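PDB 2Y44: glutamic acid/alanine-rich protein from Trypanosoma congolense, which probably forms part of the surface coat of the parasite as a mainly helical, coiled-coil-containing membrane protein, represented here by its ectodomain. Local coordinates for residues A28-A33 with D80-A85; R34-A39 with Q72-V77; K40-K45 with E179-E184. All coordinates share one frame; numbering follows the deposited sequence.

Contact 1 (A28-A33 with D80-A85)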
loop_
_atom_site.group_PDB
_atom_site.type_symbol
_atom_site.label_atom_id
_atom_site.label_comp_id
_atom_site.label_asym_id
_atom_site.label_seq_id
_atom_site.Cartn_x
_atom_site.Cartn_y
_atom_site.Cartn_z
ATOM N N ALA A 28 -2.825 2.342 8.284
ATOM C CA ALA A 28 -3.485 3.616 7.942
ATOM C C ALA A 28 -5.007 3.456 7.813
ATOM O O ALA A 28 -5.750 4.334 8.263
ATOM C CB ALA A 28 -2.925 4.209 6.694
ATOM N N VAL A 29 -5.455 2.411 7.104
ATOM C CA VAL A 29 -6.890 2.188 6.871
ATOM C C VAL A 29 -7.595 1.872 8.206
ATOM O O VAL A 29 -8.702 2.355 8.492
ATOM C CB VAL A 29 -7.105 1.039 5.870
ATOM C CG1 VAL A 29 -8.551 0.548 5.886
ATOM C CG2 VAL A 29 -6.701 1.499 4.469
ATOM N N VAL A 30 -6.956 1.030 8.999
ATOM C CA VAL A 30 -7.472 0.696 10.332
ATOM C C VAL A 30 -7.614 1.948 11.188
ATOM O O VAL A 30 -8.629 2.089 11.885
ATOM C CB VAL A 30 -6.582 -0.364 11.044
ATOM C CG1 VAL A 30 -6.857 -0.415 12.574
ATOM C CG2 VAL A 30 -6.791 -1.720 10.407
ATOM N N SER A 31 -6.615 2.836 11.170
ATOM C CA SER A 31 -6.726 4.086 11.966
ATOM C C SER A 31 -7.885 4.944 11.433
ATOM O O SER A 31 -8.645 5.541 12.215
ATOM C CB SER A 31 -5.427 4.876 11.968
ATOM O OG SER A 31 -5.563 6.095 12.691
ATOM N N SER A 32 -7.984 5.059 10.118
ATOM C CA SER A 32 -9.101 5.804 9.531
ATOM C C SER A 32 -10.449 5.257 9.967
ATOM O O SER A 32 -11.364 6.033 10.269
ATOM C CB SER A 32 -9.045 5.839 7.994
ATOM O OG SER A 32 -7.954 6.617 7.546
ATOM N N ALA A 33 -10.616 3.932 9.914
ATOM C CA ALA A 33 -11.944 3.337 10.282
ATOM C C ALA A 33 -12.241 3.511 11.770
ATOM O O ALA A 33 -13.393 3.760 12.149
ATOM C CB ALA A 33 -12.002 1.851 9.925
ATOM N N ASP A 80 -11.054 -5.032 2.780
ATOM C CA ASP A 80 -10.434 -5.014 1.447
ATOM C C ASP A 80 -8.906 -4.815 1.542
ATOM O O ASP A 80 -8.133 -5.485 0.862
ATOM C CB ASP A 80 -11.030 -3.850 0.619
ATOM C CG ASP A 80 -12.420 -4.141 0.057
ATOM O OD1 ASP A 80 -12.870 -5.305 0.025
ATOM O OD2 ASP A 80 -13.090 -3.161 -0.335
ATOM N N ALA A 81 -8.478 -3.871 2.378
ATOM C CA ALA A 81 -7.063 -3.579 2.562
ATOM C C ALA A 81 -6.267 -4.822 3.017
ATOM O O ALA A 81 -5.179 -5.099 2.474
ATOM C CB ALA A 81 -6.892 -2.412 3.527
ATOM N N ARG A 82 -6.800 -5.570 3.998
ATOM C CA ARG A 82 -6.093 -6.749 4.538
ATOM C C ARG A 82 -5.938 -7.808 3.436
ATOM O O ARG A 82 -4.901 -8.479 3.319
ATOM C CB ARG A 82 -6.885 -7.348 5.713
ATOM C CG ARG A 82 -6.720 -6.519 6.972
ATOM C CD ARG A 82 -7.779 -6.876 7.993
ATOM N NE ARG A 82 -7.411 -6.298 9.285
ATOM C CZ ARG A 82 -8.245 -6.120 10.301
ATOM N NH1 ARG A 82 -9.507 -6.519 10.224
ATOM N NH2 ARG A 82 -7.799 -5.538 11.407
ATOM N N LYS A 83 -6.930 -7.888 2.578
ATOM C CA LYS A 83 -6.894 -8.849 1.469
ATOM C C LYS A 83 -5.879 -8.385 0.439
ATOM O O LYS A 83 -5.075 -9.171 -0.055
ATOM C CB LYS A 83 -8.265 -8.963 0.828
ATOM C CG LYS A 83 -9.308 -9.700 1.688
ATOM C CD LYS A 83 -10.698 -9.580 1.047
ATOM C CE LYS A 83 -11.793 -10.243 1.896
ATOM N NZ LYS A 83 -13.155 -10.062 1.226
ATOM N N HIS A 84 -5.941 -7.108 0.078
ATOM C CA HIS A 84 -4.986 -6.552 -0.887
ATOM C C HIS A 84 -3.548 -6.669 -0.415
ATOM O O HIS A 84 -2.670 -6.996 -1.180
ATOM C CB HIS A 84 -5.323 -5.111 -1.197
ATOM C CG HIS A 84 -6.665 -4.939 -1.838
ATOM N ND1 HIS A 84 -7.383 -3.765 -1.766
ATOM C CD2 HIS A 84 -7.418 -5.799 -2.558
ATOM C CE1 HIS A 84 -8.497 -3.894 -2.463
ATOM N NE2 HIS A 84 -8.561 -5.132 -2.921
ATOM N N ALA A 85 -3.337 -6.484 0.874
ATOM C CA ALA A 85 -1.993 -6.565 1.430
ATOM C C ALA A 85 -1.480 -8.009 1.366
ATOM O O ALA A 85 -0.314 -8.236 0.990
ATOM C CB ALA A 85 -2.023 -6.069 2.869
#

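Contact 2 (R34-A39 with Q72-V77)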
loop_
_atom_site.group_PDB
_atom_site.type_symbol
_atom_site.label_atom_id
_atom_site.label_comp_id
_atom_site.label_asym_id
_atom_site.label_seq_id
_atom_site.Cartn_x
_atom_site.Cartn_y
_atom_site.Cartn_z
ATOM N N ARG A 34 -11.182 3.497 12.579
ATOM C CA ARG A 34 -11.320 3.752 14.010
ATOM C C ARG A 34 -11.807 5.171 14.234
ATOM O O ARG A 34 -12.724 5.386 15.006
ATOM C CB ARG A 34 -9.999 3.489 14.774
ATOM C CG ARG A 34 -10.001 4.021 16.217
ATOM C CD ARG A 34 -8.566 4.175 16.737
ATOM N NE ARG A 34 -7.953 5.393 16.206
ATOM C CZ ARG A 34 -6.672 5.524 15.878
ATOM N NH1 ARG A 34 -5.817 4.523 16.066
ATOM N NH2 ARG A 34 -6.239 6.681 15.394
ATOM N N GLU A 35 -11.185 6.136 13.570
ATOM C CA GLU A 35 -11.606 7.506 13.716
ATOM C C GLU A 35 -13.021 7.702 13.202
ATOM O O GLU A 35 -13.811 8.484 13.766
ATOM C CB GLU A 35 -10.654 8.439 13.007
ATOM C CG GLU A 35 -9.253 8.424 13.638
ATOM C CD GLU A 35 -8.320 9.389 12.951
ATOM O OE1 GLU A 35 -8.679 10.576 12.874
ATOM O OE2 GLU A 35 -7.252 8.957 12.464
ATOM N N ALA A 36 -13.347 7.029 12.097
ATOM C CA ALA A 36 -14.681 7.192 11.551
ATOM C C ALA A 36 -15.733 6.656 12.526
ATOM O O ALA A 36 -16.831 7.208 12.677
ATOM C CB ALA A 36 -14.795 6.472 10.221
ATOM N N SER A 37 -15.409 5.530 13.136
ATOM C CA SER A 37 -16.300 4.920 14.092
ATOM C C SER A 37 -16.471 5.785 15.337
ATOM O O SER A 37 -17.568 5.830 15.910
ATOM C CB SER A 37 -15.797 3.521 14.481
ATOM O OG SER A 37 -15.909 2.671 13.364
ATOM N N GLU A 38 -15.386 6.434 15.749
ATOM C CA GLU A 38 -15.473 7.369 16.888
ATOM C C GLU A 38 -16.374 8.555 16.559
ATOM O O GLU A 38 -17.182 8.988 17.411
ATOM C CB GLU A 38 -14.092 7.836 17.310
ATOM C CG GLU A 38 -13.301 6.737 18.013
ATOM C CD GLU A 38 -11.811 7.048 18.072
ATOM O OE1 GLU A 38 -11.392 8.110 17.563
ATOM O OE2 GLU A 38 -11.054 6.200 18.579
ATOM N N ALA A 39 -16.318 9.017 15.313
ATOM C CA ALA A 39 -17.200 10.127 14.892
ATOM C C ALA A 39 -18.644 9.641 14.873
ATOM O O ALA A 39 -19.566 10.393 15.235
ATOM C CB ALA A 39 -16.776 10.713 13.512
ATOM N N GLN A 72 -19.311 2.822 8.110
ATOM C CA GLN A 72 -19.548 1.519 7.528
ATOM C C GLN A 72 -18.666 1.353 6.288
ATOM O O GLN A 72 -18.008 0.331 6.096
ATOM C CB GLN A 72 -21.009 1.477 7.130
ATOM C CG GLN A 72 -21.735 0.381 7.716
ATOM C CD GLN A 72 -21.708 -0.785 6.792
ATOM O OE1 GLN A 72 -20.634 -1.288 6.456
ATOM N NE2 GLN A 72 -22.886 -1.217 6.342
ATOM N N ARG A 73 -18.618 2.393 5.486
ATOM C CA ARG A 73 -17.747 2.395 4.310
ATOM C C ARG A 73 -16.265 2.202 4.708
ATOM O O ARG A 73 -15.514 1.458 4.075
ATOM C CB ARG A 73 -17.938 3.678 3.491
ATOM C CG ARG A 73 -19.306 3.778 2.771
ATOM C CD ARG A 73 -19.289 4.896 1.724
ATOM N NE ARG A 73 -19.150 6.212 2.350
ATOM C CZ ARG A 73 -20.167 6.911 2.860
ATOM N NH1 ARG A 73 -21.397 6.397 2.871
ATOM N NH2 ARG A 73 -19.936 8.061 3.471
ATOM N N ALA A 74 -15.851 2.898 5.750
ATOM C CA ALA A 74 -14.491 2.743 6.266
ATOM C C ALA A 74 -14.232 1.318 6.681
ATOM O O ALA A 74 -13.165 0.786 6.358
ATOM C CB ALA A 74 -14.198 3.743 7.458
ATOM N N GLU A 75 -15.199 0.686 7.355
ATOM C CA GLU A 75 -15.003 -0.690 7.845
ATOM C C GLU A 75 -14.874 -1.704 6.700
ATOM O O GLU A 75 -14.051 -2.629 6.779
ATOM C CB GLU A 75 -16.100 -1.127 8.828
ATOM C CG GLU A 75 -16.069 -0.375 10.173
ATOM C CD GLU A 75 -14.757 -0.585 10.977
ATOM O OE1 GLU A 75 -14.002 -1.548 10.699
ATOM O OE2 GLU A 75 -14.513 0.191 11.923
ATOM N N THR A 76 -15.555 -1.417 5.590
ATOM C CA THR A 76 -15.458 -2.273 4.426
ATOM C C THR A 76 -14.031 -2.194 3.874
ATOM O O THR A 76 -13.463 -3.178 3.415
ATOM C CB THR A 76 -16.494 -1.842 3.381
ATOM O OG1 THR A 76 -17.801 -2.060 3.939
ATOM C CG2 THR A 76 -16.350 -2.665 2.085
ATOM N N VAL A 77 -13.457 -0.993 3.893
ATOM C CA VAL A 77 -12.102 -0.823 3.381
ATOM C C VAL A 77 -11.083 -1.612 4.195
ATOM O O VAL A 77 -10.128 -2.139 3.636
ATOM C CB VAL A 77 -11.667 0.641 3.293
ATOM C CG1 VAL A 77 -10.320 0.781 2.568
ATOM C CG2 VAL A 77 -12.733 1.506 2.601
#

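Contact 3 (K40-K45 with E179-E184)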
loop_
_atom_site.group_PDB
_atom_site.type_symbol
_atom_site.label_atom_id
_atom_site.label_comp_id
_atom_site.label_asym_id
_atom_site.label_seq_id
_atom_site.Cartn_x
_atom_site.Cartn_y
_atom_site.Cartn_z
ATOM N N LYS A 40 -18.864 8.429 14.357
ATOM C CA LYS A 40 -20.191 7.820 14.432
ATOM C C LYS A 40 -20.716 7.802 15.861
ATOM O O LYS A 40 -21.840 8.189 16.104
ATOM C CB LYS A 40 -20.161 6.373 13.925
ATOM C CG LYS A 40 -21.467 5.718 14.133
ATOM C CD LYS A 40 -21.463 4.277 13.697
ATOM C CE LYS A 40 -22.818 3.633 13.977
ATOM N NZ LYS A 40 -22.813 2.135 13.673
ATOM N N GLU A 41 -19.906 7.328 16.799
ATOM C CA GLU A 41 -20.362 7.227 18.196
ATOM C C GLU A 41 -20.712 8.610 18.754
ATOM O O GLU A 41 -21.692 8.744 19.492
ATOM C CB GLU A 41 -19.294 6.587 19.088
ATOM C CG GLU A 41 -19.754 6.444 20.514
ATOM C CD GLU A 41 -18.923 5.456 21.316
ATOM O OE1 GLU A 41 -17.811 5.094 20.862
ATOM O OE2 GLU A 41 -19.401 5.017 22.387
ATOM N N ARG A 42 -19.924 9.625 18.419
ATOM C CA ARG A 42 -20.229 10.983 18.861
ATOM C C ARG A 42 -21.589 11.444 18.322
ATOM O O ARG A 42 -22.391 12.019 19.065
ATOM C CB ARG A 42 -19.102 11.981 18.539
ATOM C CG ARG A 42 -17.844 11.797 19.440
ATOM C CD ARG A 42 -16.841 12.960 19.260
ATOM N NE ARG A 42 -16.342 13.048 17.892
ATOM C CZ ARG A 42 -15.328 12.324 17.412
ATOM N NH1 ARG A 42 -14.633 11.532 18.209
ATOM N NH2 ARG A 42 -14.940 12.491 16.161
ATOM N N ALA A 43 -21.854 11.155 17.054
ATOM C CA ALA A 43 -23.070 11.612 16.407
ATOM C C ALA A 43 -24.269 10.844 16.997
ATOM O O ALA A 43 -25.347 11.399 17.145
ATOM C CB ALA A 43 -22.977 11.392 14.825
ATOM N N GLU A 44 -24.077 9.560 17.348
ATOM C CA GLU A 44 -25.199 8.748 17.881
ATOM C C GLU A 44 -25.552 9.167 19.320
ATOM O O GLU A 44 -26.724 9.265 19.671
ATOM C CB GLU A 44 -24.901 7.236 17.821
ATOM C CG GLU A 44 -24.580 6.688 16.390
ATOM C CD GLU A 44 -25.758 6.646 15.434
ATOM O OE1 GLU A 44 -26.879 6.873 15.879
ATOM O OE2 GLU A 44 -25.557 6.409 14.209
ATOM N N LYS A 45 -24.535 9.519 20.095
ATOM C CA LYS A 45 -24.747 10.145 21.409
ATOM C C LYS A 45 -25.477 11.475 21.292
ATOM O O LYS A 45 -26.417 11.748 22.063
ATOM C CB LYS A 45 -23.410 10.320 22.140
ATOM C CG LYS A 45 -22.841 8.988 22.560
ATOM C CD LYS A 45 -21.496 9.170 23.295
ATOM C CE LYS A 45 -21.430 10.417 24.172
ATOM N NZ LYS A 45 -20.156 10.339 25.014
ATOM N N GLU A 179 -15.578 12.313 5.729
ATOM C CA GLU A 179 -17.039 12.507 5.735
ATOM C C GLU A 179 -17.678 12.251 7.095
ATOM O O GLU A 179 -18.611 12.979 7.500
ATOM C CB GLU A 179 -17.696 11.591 4.728
ATOM C CG GLU A 179 -17.479 11.999 3.274
ATOM C CD GLU A 179 -18.378 11.198 2.356
ATOM O OE1 GLU A 179 -19.569 11.566 2.181
ATOM O OE2 GLU A 179 -17.909 10.157 1.876
ATOM N N ALA A 180 -17.159 11.249 7.818
ATOM C CA ALA A 180 -17.736 10.886 9.136
ATOM C C ALA A 180 -17.569 12.054 10.101
ATOM O O ALA A 180 -18.525 12.492 10.760
ATOM C CB ALA A 180 -17.051 9.648 9.698
ATOM N N GLU A 181 -16.367 12.629 10.087
ATOM C CA GLU A 181 -16.067 13.756 10.951
ATOM C C GLU A 181 -16.834 15.028 10.508
ATOM O O GLU A 181 -17.383 15.750 11.354
ATOM C CB GLU A 181 -14.557 13.952 11.038
ATOM C CG GLU A 181 -13.862 12.843 11.920
ATOM C CD GLU A 181 -12.327 12.896 11.830
ATOM O OE1 GLU A 181 -11.879 13.104 10.678
ATOM O OE2 GLU A 181 -11.580 12.776 12.881
ATOM N N LYS A 182 -17.004 15.218 9.207
ATOM C CA LYS A 182 -17.743 16.385 8.722
ATOM C C LYS A 182 -19.216 16.288 9.074
ATOM O O LYS A 182 -19.871 17.312 9.326
ATOM C CB LYS A 182 -17.559 16.615 7.209
ATOM C CG LYS A 182 -16.207 17.238 6.851
ATOM C CD LYS A 182 -16.053 18.613 7.490
ATOM C CE LYS A 182 -14.791 19.298 7.035
ATOM N NZ LYS A 182 -15.006 20.763 6.862
ATOM N N ALA A 183 -19.730 15.061 9.145
ATOM C CA ALA A 183 -21.152 14.866 9.428
ATOM C C ALA A 183 -21.406 15.214 10.883
ATOM O O ALA A 183 -22.395 15.862 11.196
ATOM C CB ALA A 183 -21.571 13.433 9.164
ATOM N N GLU A 184 -20.448 14.862 11.740
ATOM C CA GLU A 184 -20.597 15.007 13.174
ATOM C C GLU A 184 -20.031 16.360 13.618
ATOM O O GLU A 184 -20.770 17.310 13.894
ATOM C CB GLU A 184 -19.839 13.867 13.867
ATOM C CG GLU A 184 -20.385 13.486 15.201
ATOM C CD GLU A 184 -20.094 14.516 16.253
ATOM O OE1 GLU A 184 -18.890 14.704 16.548
ATOM O OE2 GLU A 184 -21.058 15.134 16.774
HETATM O O HOH W 1 -13.028 10.857 15.045
#

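Contact 1 (A28-A33 with D80-A85)
With chi1 at 165°, Val29 turns CG1 away from its backbone N, and both methyls straddle the single methyl of Ala81 on the facing helix. CG2 of Val29 lies 4.0 Å from CB of Ala81, and CG1 of Val29 lies 4.1 Å from the same CB, an almost even fit of a forked side chain over a small one. The backbones come nearest at this pair, with 7.2 Å between CA of Val29 and CA of Ala81, a spacing that the small alanine permits.

One residue further along each helix the contact turns toward solvent. Val30 repeats the rotamer of Val29, but its CB does not point at the partner helix. Arg82 spans the gap instead: CG stands beside the backbone N (chi1 -76°) and the chain then runs extended to NE, crossing Val30 at about a right angle. Its NH2 ends 4.1 Å from CG2 of Val30, reaching that methyl obliquely to the guanidinium plane.

The pair joins helix 18-53 to helix 57-107 in the long helical bundle of the ectodomain, and helix 149-183 closes the buried side, where Ala173 touches Val29 and Asp169 touches Ala81. Val26, one turn before Val30, also packs on Arg82.

No hydrogen bond passes between 28-33 and 80-85. Cohesion between these segments probably rests on apolar and van der Waals contact: two buried aliphatic groups meet inside, while the exposed Arg82 reaches across with its guanidinium end to the Val30 methyl, its only contact with 28-33.

Contact 2 (R34-A39 with Q72-V77)
Helix 18-53 and helix 57-107 form the two arms of a helical hairpin, and residues 34-39 and 72-77 face each other across it, the first within a predicted coiled coil. Alanine meets alanine at the centre. CB of Ala36 and CB of Ala74 point at one another and come to 3.9 Å, with 6.9 Å between CA of Ala36 and CA of Ala74. The buried methyl of Ala74 also packs on Ala33 of the first arm and on Ala176 of helix 149-183, placing the pair where three helices converge.

At the outer margin Glu75 folds back toward the first arm. Its chain bends at chi2 (-62°), which brings the carboxylate across, although the CB of Glu75 does not point that way, to within 3.2 Å of the partner helix, the distance from OE2 of Glu75 to OG of Ser37. Ser37 OG, set beside its own backbone N (chi1 -68°), hydrogen-bonds to the carbonyl oxygen of Ala33 one turn earlier. The serine hydroxyl is thus tied to its own helix as it meets the carboxylate.

On the outer face of the first arm Arg34 lies between Glu35 and Glu38 in a network of long salt bridges. Across the hairpin, the small size of the two alanines lets the backbones come close, while the polar groups of Ser37 and Glu75 are kept to the exposed margin.

Contact 3 (K40-K45 with E179-E184)
From its CB, which points at the end of the opposing helix, Arg42 starts against a carboxylate: OE1 of Glu184 lies 3.4 Å from this CB. CG stands beside the backbone N, and CD passes the same oxygen at 3.8 Å. The chain then bends at chi3 (-61°), turning the guanidinium so that its edge takes both polar partners near its plane. NE of Arg42 gives a weak hydrogen bond to OE1 of Glu184, 3.3 Å long and bent to 147° at the proton, as part of a salt bridge. At the tip, NH2 of Arg42 donates to a water at 2.8 Å, and this water donates in turn to OE2 of Glu181 at 3.2 Å. One arginine thus engages two glutamates, one directly and the other through solvent.

The contact sits in the helical bundle where helix 149-183 runs out at the end of the modelled chain, setting its last residues against the predicted coiled-coil part of helix 18-53. Just before this point Ala180 packs on Ala36 and Ala39.

Glu184 approaches Arg42 at about a right angle, the carboxylate plane turned 68° from that of the guanidinium. Its own chain bends at chi2, and its CG presses on Ala43, 3.3 Å from the backbone N and 3.4 Å from CB of that buried residue.

Contacts 1 and 2 are successive places on one interface, that between helix 18-53 and helix 57-107, and they touch through Ala33 and Val29. Contact 3 shares helix 18-53 but pairs it with helix 149-183, and its centre lies about 27 Å from the centre of the chain, against about 9 Å for contact 1 and 18 Å for contact 2. Each is only partly buried. Contacts 1 and 2 rest on buried aliphatic pairs with a polar margin, whereas contact 3 is mainly charged and partly hydrated. Contacts 2 and 3 meet where Ala39 packs on Ala180 and Glu184, with a long, weak ion pair between Arg73 and Glu179.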